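Local atomic coordinates of uncharacterized protein (Bacteroides uniformis, PDB entry 4Q53), a protein that is of unknown function but adopts a cystatin-like fold of the NTF2 clan, in which a curved mixed sheet packs against helices. Residues L20-N34 / K97-D109. Residues are numbered along the deposited sequence; the frame is centred on the assembly and turned at random. Where two conformers were deposited one is given.
Sequences LNKYLGDKVDLIIQN and KYVIHQIRIDKTD. With EDO (1,2-ethanediol), chain N.
Asp29 N donates to His101 O and Asp29 O accepts from Ile103 N, part of the parallel pairing of strands 28-32 and 97-107 in the curved sheet of this cystatin-like fold. Ile31 N donates to Ile103 O and Ile31 O accepts from Ile105 N, and the strand axes run 12° apart. On the face bearing Asp29 and Ile31, Gln102 can be followed outward. Its CB lies 3.7 Å from Asp29 O; CG, anti to the backbone N (chi1 -179°), touches both that oxygen and Ile31 CD1; CD meets the same methyl at 3.7 Å, and OE1 also lies against it. At the tip, NE2 donates to a water, 2.8 Å away, which in turn donates to Asp29 OD2, while Asp29 OD1 is hydrogen-bonded to His38 ND1. Replacing Gln102 by alanine would probably leave that water without its amide donor and strip Ile31 CD1 of its contact with the chain beyond CB. On the other face, Leu30 CD2 packs alongside Ile103 CB, and Ile100 CD1 reaches Leu20 CD1 at 3.7 Å, with Val8 of helix 6-14 touching both residues. Just past strand 28-32, Gln33, bent at chi2 (-46°), turns its amide back so that Lys107 N donates in the carbonyl plane to a lone pair of Gln33 OE1, 2.7 Å away.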
ATOM      1  N   LEU A  20       6.200  -3.403  -4.972  1.00 19.78           N
ATOM      2  CA  LEU A  20       5.005  -3.614  -4.167  1.00 18.83           C
ATOM      3  C   LEU A  20       4.255  -4.866  -4.627  1.00 18.51           C
ATOM      4  O   LEU A  20       3.659  -5.604  -3.838  1.00 20.07           O
ATOM      5  CB  LEU A  20       4.111  -2.373  -4.242  1.00 18.35           C
ATOM      6  CG  LEU A  20       2.833  -2.423  -3.408  1.00 18.79           C
ATOM      7  CD1 LEU A  20       3.158  -2.511  -1.918  1.00 19.64           C
ATOM      8  CD2 LEU A  20       1.987  -1.213  -3.701  1.00 20.08           C
ATOM      9  N   ASN A  21       4.332  -5.123  -5.918  1.00 21.14           N
ATOM     10  CA  ASN A  21       3.612  -6.227  -6.537  1.00 21.95           C
ATOM     11  C   ASN A  21       3.749  -7.653  -5.979  1.00 22.00           C
ATOM     12  O   ASN A  21       3.131  -8.519  -6.366  1.00 26.44           O
ATOM     13  CB  ASN A  21       3.918  -6.223  -8.050  1.00 23.97           C
ATOM     14  CG  ASN A  21       3.091  -7.237  -8.826  1.00 24.96           C
ATOM     15  OD1 ASN A  21       1.871  -7.136  -8.893  1.00 25.11           O
ATOM     16  ND2 ASN A  21       3.754  -8.233  -9.396  1.00 26.63           N
ATOM     17  N   LYS A  22       4.976  -7.757  -5.448  0.50 22.80           N
ATOM     18  CA  LYS A  22       5.557  -8.973  -4.928  0.50 24.25           C
ATOM     19  C   LYS A  22       4.748  -9.269  -3.724  0.50 22.85           C
ATOM     20  O   LYS A  22       4.516 -10.442  -3.403  0.50 24.01           O
ATOM     21  CB  LYS A  22       7.009  -8.774  -4.474  0.50 26.94           C
ATOM     22  CG  LYS A  22       8.068  -8.717  -5.566  0.50 29.63           C
ATOM     23  CD  LYS A  22       9.474  -8.523  -4.972  0.50 31.56           C
ATOM     24  CE  LYS A  22       9.819  -9.587  -3.935  0.50 32.50           C
ATOM     25  NZ  LYS A  22      11.161  -9.391  -3.333  0.50 33.74           N
ATOM     26  N   TYR A  23       4.327  -8.206  -3.032  1.00 20.83           N
ATOM     27  CA  TYR A  23       3.449  -8.480  -1.873  1.00 20.21           C
ATOM     28  C   TYR A  23       1.931  -8.389  -2.006  1.00 19.53           C
ATOM     29  O   TYR A  23       1.215  -8.545  -1.033  1.00 20.11           O
ATOM     30  CB  TYR A  23       3.926  -7.525  -0.776  1.00 20.10           C
ATOM     31  CG  TYR A  23       5.436  -7.524  -0.712  1.00 19.72           C
ATOM     32  CD1 TYR A  23       6.111  -8.584  -0.130  1.00 21.92           C
ATOM     33  CD2 TYR A  23       6.189  -6.510  -1.300  1.00 19.97           C
ATOM     34  CE1 TYR A  23       7.492  -8.616  -0.082  1.00 23.77           C
ATOM     35  CE2 TYR A  23       7.583  -6.529  -1.250  1.00 22.03           C
ATOM     36  CZ  TYR A  23       8.222  -7.599  -0.653  1.00 23.03           C
ATOM     37  OH  TYR A  23       9.591  -7.642  -0.594  1.00 26.12           O
ATOM     38  N   LEU A  24       1.442  -8.160  -3.206  1.00 20.04           N
ATOM     39  CA  LEU A  24       0.005  -8.007  -3.411  1.00 19.09           C
ATOM     40  C   LEU A  24      -0.705  -9.360  -3.430  1.00 18.58           C
ATOM     41  O   LEU A  24      -0.180 -10.330  -3.969  1.00 21.40           O
ATOM     42  CB  LEU A  24      -0.276  -7.254  -4.723  1.00 19.14           C
ATOM     43  CG  LEU A  24       0.165  -5.784  -4.782  1.00 19.89           C
ATOM     44  CD1 LEU A  24      -0.059  -5.209  -6.167  1.00 20.71           C
ATOM     45  CD2 LEU A  24      -0.552  -4.957  -3.738  1.00 20.38           C
ATOM     46  N   GLY A  25      -1.879  -9.430  -2.807  1.00 19.24           N
ATOM     47  CA  GLY A  25      -2.763 -10.578  -2.943  1.00 19.53           C
ATOM     48  C   GLY A  25      -3.339 -10.669  -4.342  1.00 20.01           C
ATOM     49  O   GLY A  25      -3.188  -9.753  -5.153  1.00 20.42           O
ATOM     50  N   ASP A  26      -4.010 -11.773  -4.630  1.00 21.53           N
ATOM     51  CA  ASP A  26      -4.557 -11.963  -5.959  1.00 22.92           C
ATOM     52  C   ASP A  26      -5.743 -11.041  -6.219  1.00 21.25           C
ATOM     53  O   ASP A  26      -6.067 -10.752  -7.371  1.00 23.69           O
ATOM     54  CB  ASP A  26      -4.924 -13.428  -6.171  1.00 24.97           C
ATOM     55  CG  ASP A  26      -3.696 -14.330  -6.299  1.00 30.68           C
ATOM     56  OD1 ASP A  26      -2.627 -13.849  -6.740  1.00 31.70           O
ATOM     57  OD2 ASP A  26      -3.798 -15.526  -5.966  1.00 34.47           O
ATOM     58  N   LYS A  27      -6.389 -10.621  -5.140  1.00 19.54           N
ATOM     59  CA  LYS A  27      -7.456  -9.628  -5.168  0.50 20.86           C
ATOM     60  C   LYS A  27      -7.128  -8.588  -4.110  1.00 19.69           C
ATOM     61  O   LYS A  27      -6.813  -8.941  -2.977  1.00 21.46           O
ATOM     62  CB  LYS A  27      -8.810 -10.261  -4.842  0.50 25.10           C
ATOM     63  CG  LYS A  27      -9.298 -11.294  -5.855  0.50 27.59           C
ATOM     64  CD  LYS A  27      -9.720 -10.645  -7.165  0.50 28.18           C
ATOM     65  CE  LYS A  27     -10.334 -11.661  -8.119  0.50 29.62           C
ATOM     66  NZ  LYS A  27     -10.706 -11.032  -9.422  0.50 29.40           N
ATOM     67  N   VAL A  28      -7.191  -7.320  -4.483  1.00 16.42           N
ATOM     68  CA  VAL A  28      -6.856  -6.226  -3.590  1.00 15.04           C
ATOM     69  C   VAL A  28      -7.934  -5.175  -3.677  1.00 15.14           C
ATOM     70  O   VAL A  28      -8.281  -4.718  -4.767  1.00 16.53           O
ATOM     71  CB  VAL A  28      -5.511  -5.581  -3.964  1.00 16.99           C
ATOM     72  CG1 VAL A  28      -5.156  -4.485  -2.980  1.00 17.00           C
ATOM     73  CG2 VAL A  28      -4.410  -6.629  -4.023  1.00 18.19           C
ATOM     74  N   ASP A  29      -8.447  -4.784  -2.522  1.00 14.61           N
ATOM     75  CA  ASP A  29      -9.325  -3.629  -2.448  1.00 15.38           C
ATOM     76  C   ASP A  29      -8.490  -2.373  -2.303  1.00 14.04           C
ATOM     77  O   ASP A  29      -7.715  -2.247  -1.355  1.00 15.79           O
ATOM     78  CB  ASP A  29     -10.286  -3.783  -1.280  1.00 18.24           C
ATOM     79  CG  ASP A  29     -11.232  -4.928  -1.480  1.00 22.52           C
ATOM     80  OD1 ASP A  29     -11.798  -5.021  -2.585  1.00 24.65           O
ATOM     81  OD2 ASP A  29     -11.397  -5.741  -0.553  1.00 27.99           O
ATOM     82  N   LEU A  30      -8.663  -1.452  -3.240  0.50 14.07           N
ATOM     83  CA  LEU A  30      -8.004  -0.163  -3.167  0.50 14.22           C
ATOM     84  C   LEU A  30      -9.035   0.901  -2.874  0.50 13.05           C
ATOM     85  O   LEU A  30     -10.131   0.874  -3.439  0.50 13.90           O
ATOM     86  CB  LEU A  30      -7.295   0.147  -4.491  0.50 16.00           C
ATOM     87  CG  LEU A  30      -6.267  -0.896  -4.922  0.50 16.76           C
ATOM     88  CD1 LEU A  30      -5.781  -0.609  -6.330  0.50 18.50           C
ATOM     89  CD2 LEU A  30      -5.108  -0.942  -3.941  0.50 17.27           C
ATOM     90  N   ILE A  31      -8.693   1.819  -1.977  1.00 12.28           N
ATOM     91  CA  ILE A  31      -9.542   2.987  -1.749  1.00 12.67           C
ATOM     92  C   ILE A  31      -8.604   4.177  -1.750  1.00 12.58           C
ATOM     93  O   ILE A  31      -7.898   4.408  -0.781  1.00 13.81           O
ATOM     94  CB  ILE A  31     -10.346   2.925  -0.434  1.00 15.01           C
ATOM     95  CG1 ILE A  31     -11.117   1.618  -0.294  1.00 16.03           C
ATOM     96  CG2 ILE A  31     -11.333   4.074  -0.390  1.00 16.07           C
ATOM     97  CD1 ILE A  31     -10.383   0.544   0.443  1.00 17.40           C
ATOM     98  N   ILE A  32      -8.587   4.927  -2.846  1.00 12.89           N
ATOM     99  CA  ILE A  32      -7.616   5.978  -3.056  1.00 13.32           C
ATOM    100  C   ILE A  32      -8.384   7.248  -3.273  1.00 14.10           C
ATOM    101  O   ILE A  32      -9.111   7.361  -4.253  1.00 13.99           O
ATOM    102  CB  ILE A  32      -6.721   5.680  -4.267  1.00 14.99           C
ATOM    103  CG1 ILE A  32      -6.006   4.331  -4.085  1.00 17.39           C
ATOM    104  CG2 ILE A  32      -5.737   6.795  -4.473  1.00 16.36           C
ATOM    105  CD1 ILE A  32      -5.088   3.954  -5.191  1.00 19.03           C
ATOM    106  N   GLN A  33      -8.242   8.219  -2.379  0.50 15.67           N
ATOM    107  CA  GLN A  33      -9.060   9.432  -2.460  0.50 16.84           C
ATOM    108  C   GLN A  33     -10.543   9.104  -2.604  0.50 16.74           C
ATOM    109  O   GLN A  33     -11.256   9.680  -3.425  0.50 18.06           O
ATOM    110  CB  GLN A  33      -8.608  10.335  -3.613  0.50 19.99           C
ATOM    111  CG  GLN A  33      -7.327  11.085  -3.341  0.50 22.06           C
ATOM    112  CD  GLN A  33      -7.321  11.714  -1.969  0.50 21.99           C
ATOM    113  OE1 GLN A  33      -6.775  11.141  -1.025  0.50 20.51           O
ATOM    114  NE2 GLN A  33      -7.971  12.875  -1.829  0.50 22.37           N
ATOM    115  N   ASN A  34     -10.993   8.157  -1.800  1.00 14.48           N
ATOM    116  CA  ASN A  34     -12.397   7.761  -1.757  1.00 16.05           C
ATOM    117  C   ASN A  34     -12.902   7.079  -3.010  1.00 17.47           C
ATOM    118  O   ASN A  34     -14.093   6.842  -3.123  1.00 23.99           O
ATOM    119  CB  ASN A  34     -13.322   8.923  -1.371  1.00 17.40           C
ATOM    120  CG  ASN A  34     -13.262   9.248   0.109  1.00 17.54           C
ATOM    121  OD1 ASN A  34     -12.965   8.402   0.938  1.00 15.69           O
ATOM    122  ND2 ASN A  34     -13.544  10.481   0.439  1.00 20.39           N
ATOM    123  N   LYS A  97       1.946 -16.951   3.719  1.00 28.65           N
ATOM    124  CA  LYS A  97       2.609 -15.665   3.508  1.00 28.12           C
ATOM    125  C   LYS A  97       1.613 -14.534   3.687  1.00 22.85           C
ATOM    126  O   LYS A  97       0.473 -14.631   3.250  1.00 24.58           O
ATOM    127  CB  LYS A  97       3.219 -15.581   2.108  1.00 33.43           C
ATOM    128  CG  LYS A  97       4.180 -16.709   1.778  1.00 37.11           C
ATOM    129  CD  LYS A  97       4.771 -16.541   0.386  1.00 41.01           C
ATOM    130  CE  LYS A  97       5.410 -17.837  -0.108  1.00 43.60           C
ATOM    131  NZ  LYS A  97       4.399 -18.909  -0.360  1.00 45.26           N
ATOM    132  N   TYR A  98       2.048 -13.458   4.328  1.00 22.17           N
ATOM    133  CA  TYR A  98       1.200 -12.289   4.461  1.00 19.70           C
ATOM    134  C   TYR A  98       1.188 -11.534   3.140  1.00 20.36           C
ATOM    135  O   TYR A  98       2.239 -11.196   2.597  1.00 23.76           O
ATOM    136  CB  TYR A  98       1.704 -11.380   5.583  1.00 19.34           C
ATOM    137  CG  TYR A  98       1.525 -11.973   6.952  1.00 19.13           C
ATOM    138  CD1 TYR A  98       0.323 -11.852   7.648  1.00 20.69           C
ATOM    139  CD2 TYR A  98       2.575 -12.646   7.575  1.00 23.05           C
ATOM    140  CE1 TYR A  98       0.187 -12.381   8.928  1.00 21.99           C
ATOM    141  CE2 TYR A  98       2.438 -13.173   8.822  1.00 24.81           C
ATOM    142  CZ  TYR A  98       1.253 -13.051   9.497  1.00 24.33           C
ATOM    143  OH  TYR A  98       1.151 -13.606  10.756  1.00 26.02           O
ATOM    144  N   VAL A  99      -0.005 -11.283   2.618  1.00 18.30           N
ATOM    145  CA  VAL A  99      -0.154 -10.538   1.369  1.00 18.79           C
ATOM    146  C   VAL A  99      -1.134  -9.404   1.586  1.00 17.78           C
ATOM    147  O   VAL A  99      -2.004  -9.466   2.455  1.00 18.44           O
ATOM    148  CB  VAL A  99      -0.629 -11.439   0.195  1.00 20.15           C
ATOM    149  CG1 VAL A  99       0.407 -12.515  -0.093  1.00 22.09           C
ATOM    150  CG2 VAL A  99      -1.980 -12.051   0.508  1.00 20.95           C
ATOM    151  N   ILE A 100      -0.985  -8.365   0.786  1.00 17.22           N
ATOM    152  CA  ILE A 100      -1.870  -7.226   0.895  1.00 16.94           C
ATOM    153  C   ILE A 100      -3.240  -7.529   0.320  1.00 16.48           C
ATOM    154  O   ILE A 100      -3.365  -7.935  -0.843  1.00 18.00           O
ATOM    155  CB  ILE A 100      -1.294  -5.995   0.153  1.00 17.98           C
ATOM    156  CG1 ILE A 100       0.032  -5.584   0.783  1.00 22.57           C
ATOM    157  CG2 ILE A 100      -2.255  -4.812   0.220  1.00 19.25           C
ATOM    158  CD1 ILE A 100       0.812  -4.620  -0.055  1.00 25.16           C
ATOM    159  N   HIS A 101      -4.254  -7.267   1.135  1.00 16.77           N
ATOM    160  CA  HIS A 101      -5.643  -7.444   0.749  1.00 16.44           C
ATOM    161  C   HIS A 101      -6.379  -6.102   0.577  1.00 14.52           C
ATOM    162  O   HIS A 101      -7.372  -6.022  -0.145  1.00 15.50           O
ATOM    163  CB  HIS A 101      -6.337  -8.286   1.815  1.00 23.24           C
ATOM    164  CG  HIS A 101      -7.808  -8.420   1.624  1.00 31.44           C
ATOM    165  ND1 HIS A 101      -8.366  -9.000   0.505  1.00 35.53           N
ATOM    166  CD2 HIS A 101      -8.842  -8.047   2.413  1.00 33.39           C
ATOM    167  CE1 HIS A 101      -9.684  -8.978   0.615  1.00 35.80           C
ATOM    168  NE2 HIS A 101      -9.997  -8.405   1.763  1.00 35.46           N
ATOM    169  N   GLN A 102      -5.906  -5.058   1.250  1.00 13.25           N
ATOM    170  CA  GLN A 102      -6.514  -3.725   1.127  1.00 13.11           C
ATOM    171  C   GLN A 102      -5.457  -2.647   1.289  1.00 12.97           C
ATOM    172  O   GLN A 102      -4.596  -2.743   2.179  1.00 13.18           O
ATOM    173  CB  GLN A 102      -7.642  -3.521   2.160  1.00 14.57           C
ATOM    174  CG  GLN A 102      -8.350  -2.166   2.080  1.00 16.40           C
ATOM    175  CD  GLN A 102      -9.571  -2.086   2.982  1.00 21.21           C
ATOM    176  OE1 GLN A 102      -9.686  -1.189   3.794  1.00 27.44           O
ATOM    177  NE2 GLN A 102     -10.510  -3.004   2.798  1.00 24.28           N
ATOM    178  N   ILE A 103      -5.535  -1.630   0.430  1.00 12.50           N
ATOM    179  CA  ILE A 103      -4.745  -0.413   0.564  1.00 12.42           C
ATOM    180  C   ILE A 103      -5.709   0.757   0.565  1.00 11.32           C
ATOM    181  O   ILE A 103      -6.488   0.916  -0.381  1.00 13.08           O
ATOM    182  CB  ILE A 103      -3.751  -0.223  -0.605  1.00 14.78           C
ATOM    183  CG1 ILE A 103      -2.833  -1.445  -0.726  1.00 16.40           C
ATOM    184  CG2 ILE A 103      -2.972   1.071  -0.445  1.00 18.68           C
ATOM    185  CD1 ILE A 103      -1.854  -1.381  -1.873  1.00 19.63           C
ATOM    186  N   ARG A 104      -5.634   1.579   1.601  1.00 11.31           N
ATOM    187  CA  ARG A 104      -6.363   2.831   1.681  1.00 11.11           C
ATOM    188  C   ARG A 104      -5.350   3.957   1.661  1.00 10.47           C
ATOM    189  O   ARG A 104      -4.364   3.921   2.397  1.00 11.43           O
ATOM    190  CB  ARG A 104      -7.204   2.899   2.956  1.00 12.63           C
ATOM    191  CG  ARG A 104      -8.022   4.167   3.085  1.00 16.01           C
ATOM    192  CD  ARG A 104      -8.835   4.261   4.390  1.00 17.89           C
ATOM    193  NE  ARG A 104      -9.128   5.672   4.657  1.00 23.20           N
ATOM    194  CZ  ARG A 104      -8.446   6.462   5.495  1.00 22.46           C
ATOM    195  NH1 ARG A 104      -7.442   6.000   6.248  1.00 24.49           N
ATOM    196  NH2 ARG A 104      -8.782   7.734   5.595  1.00 22.75           N
ATOM    197  N   ILE A 105      -5.615   4.967   0.840  1.00 10.91           N
ATOM    198  CA  ILE A 105      -4.750   6.133   0.729  1.00 11.48           C
ATOM    199  C   ILE A 105      -5.669   7.348   0.785  1.00 11.39           C
ATOM    200  O   ILE A 105      -6.579   7.490  -0.032  1.00 13.28           O
ATOM    201  CB  ILE A 105      -3.960   6.130  -0.597  1.00 13.33           C
ATOM    202  CG1 ILE A 105      -3.059   4.894  -0.662  1.00 14.05           C
ATOM    203  CG2 ILE A 105      -3.157   7.435  -0.741  1.00 15.27           C
ATOM    204  CD1 ILE A 105      -2.275   4.754  -1.944  1.00 16.46           C
ATOM    205  N   ASP A 106      -5.443   8.214   1.760  1.00 12.04           N
ATOM    206  CA  ASP A 106      -6.298   9.369   1.957  1.00 12.92           C
ATOM    207  C   ASP A 106      -5.498  10.631   2.188  1.00 12.81           C
ATOM    208  O   ASP A 106      -4.618  10.675   3.049  1.00 12.95           O
ATOM    209  CB  ASP A 106      -7.260   9.182   3.083  1.00 18.20           C
ATOM    210  CG  ASP A 106      -8.393  10.166   2.960  1.00 25.16           C
ATOM    211  OD1 ASP A 106      -9.234   9.980   2.035  1.00 26.85           O
ATOM    212  OD2 ASP A 106      -8.399  11.171   3.693  1.00 28.33           O
ATOM    213  N   LYS A 107      -5.781  11.655   1.392  1.00 14.27           N
ATOM    214  CA  LYS A 107      -5.016  12.880   1.458  1.00 15.00           C
ATOM    215  C   LYS A 107      -5.253  13.585   2.769  1.00 14.83           C
ATOM    216  O   LYS A 107      -6.376  13.684   3.219  1.00 16.68           O
ATOM    217  CB  LYS A 107      -5.400  13.813   0.301  1.00 17.89           C
ATOM    218  CG  LYS A 107      -4.456  14.987   0.108  1.00 19.56           C
ATOM    219  CD  LYS A 107      -4.847  15.841  -1.098  1.00 23.43           C
ATOM    220  CE  LYS A 107      -3.925  17.043  -1.233  1.00 25.73           C
ATOM    221  NZ  LYS A 107      -3.952  17.928  -0.023  1.00 30.32           N
ATOM    222  N   THR A 108      -4.176  14.096   3.350  1.00 15.42           N
ATOM    223  CA  THR A 108      -4.244  14.850   4.578  1.00 16.98           C
ATOM    224  C   THR A 108      -4.893  16.193   4.342  1.00 19.55           C
ATOM    225  O   THR A 108      -4.992  16.646   3.209  1.00 21.64           O
ATOM    226  CB  THR A 108      -2.855  15.099   5.178  1.00 19.06           C
ATOM    227  OG1 THR A 108      -2.109  15.901   4.267  1.00 21.27           O
ATOM    228  CG2 THR A 108      -2.122  13.788   5.442  1.00 19.54           C
ATOM    229  N   ASP A 109      -5.283  16.841   5.438  1.00 20.30           N
ATOM    230  CA  ASP A 109      -5.985  18.120   5.407  1.00 24.50           C
ATOM    231  C   ASP A 109      -4.976  19.259   5.451  1.00 28.63           C
ATOM    232  O   ASP A 109      -4.904  20.000   6.424  1.00 31.70           O
ATOM    233  CB  ASP A 109      -6.935  18.217   6.616  1.00 25.38           C
ATOM    234  CG  ASP A 109      -7.866  19.416   6.551  1.00 26.84           C
ATOM    235  OD1 ASP A 109      -8.132  19.920   5.440  1.00 29.71           O
ATOM    236  OD2 ASP A 109      -8.349  19.845   7.623  1.00 29.44           O
TER
HETATM  237  C1  EDO N 212     -11.526  20.415   8.551  1.00 29.21           C
HETATM  238  O1  EDO N 212     -10.871  20.954   7.449  1.00 29.59           O
HETATM  239  C2  EDO N 212     -12.598  21.395   9.005  1.00 28.59           C
HETATM  240  O2  EDO N 212     -11.998  22.672   9.312  1.00 29.87           O
HETATM  241  O   HOH W   1     -10.616  -5.631   1.929  1.00 34.95           O
HETATM  242  O   HOH W   2      -8.510  13.665   1.520  1.00 35.70           O
HETATM  243  O   HOH W   3      -9.460   7.318   0.444  1.00 20.48           O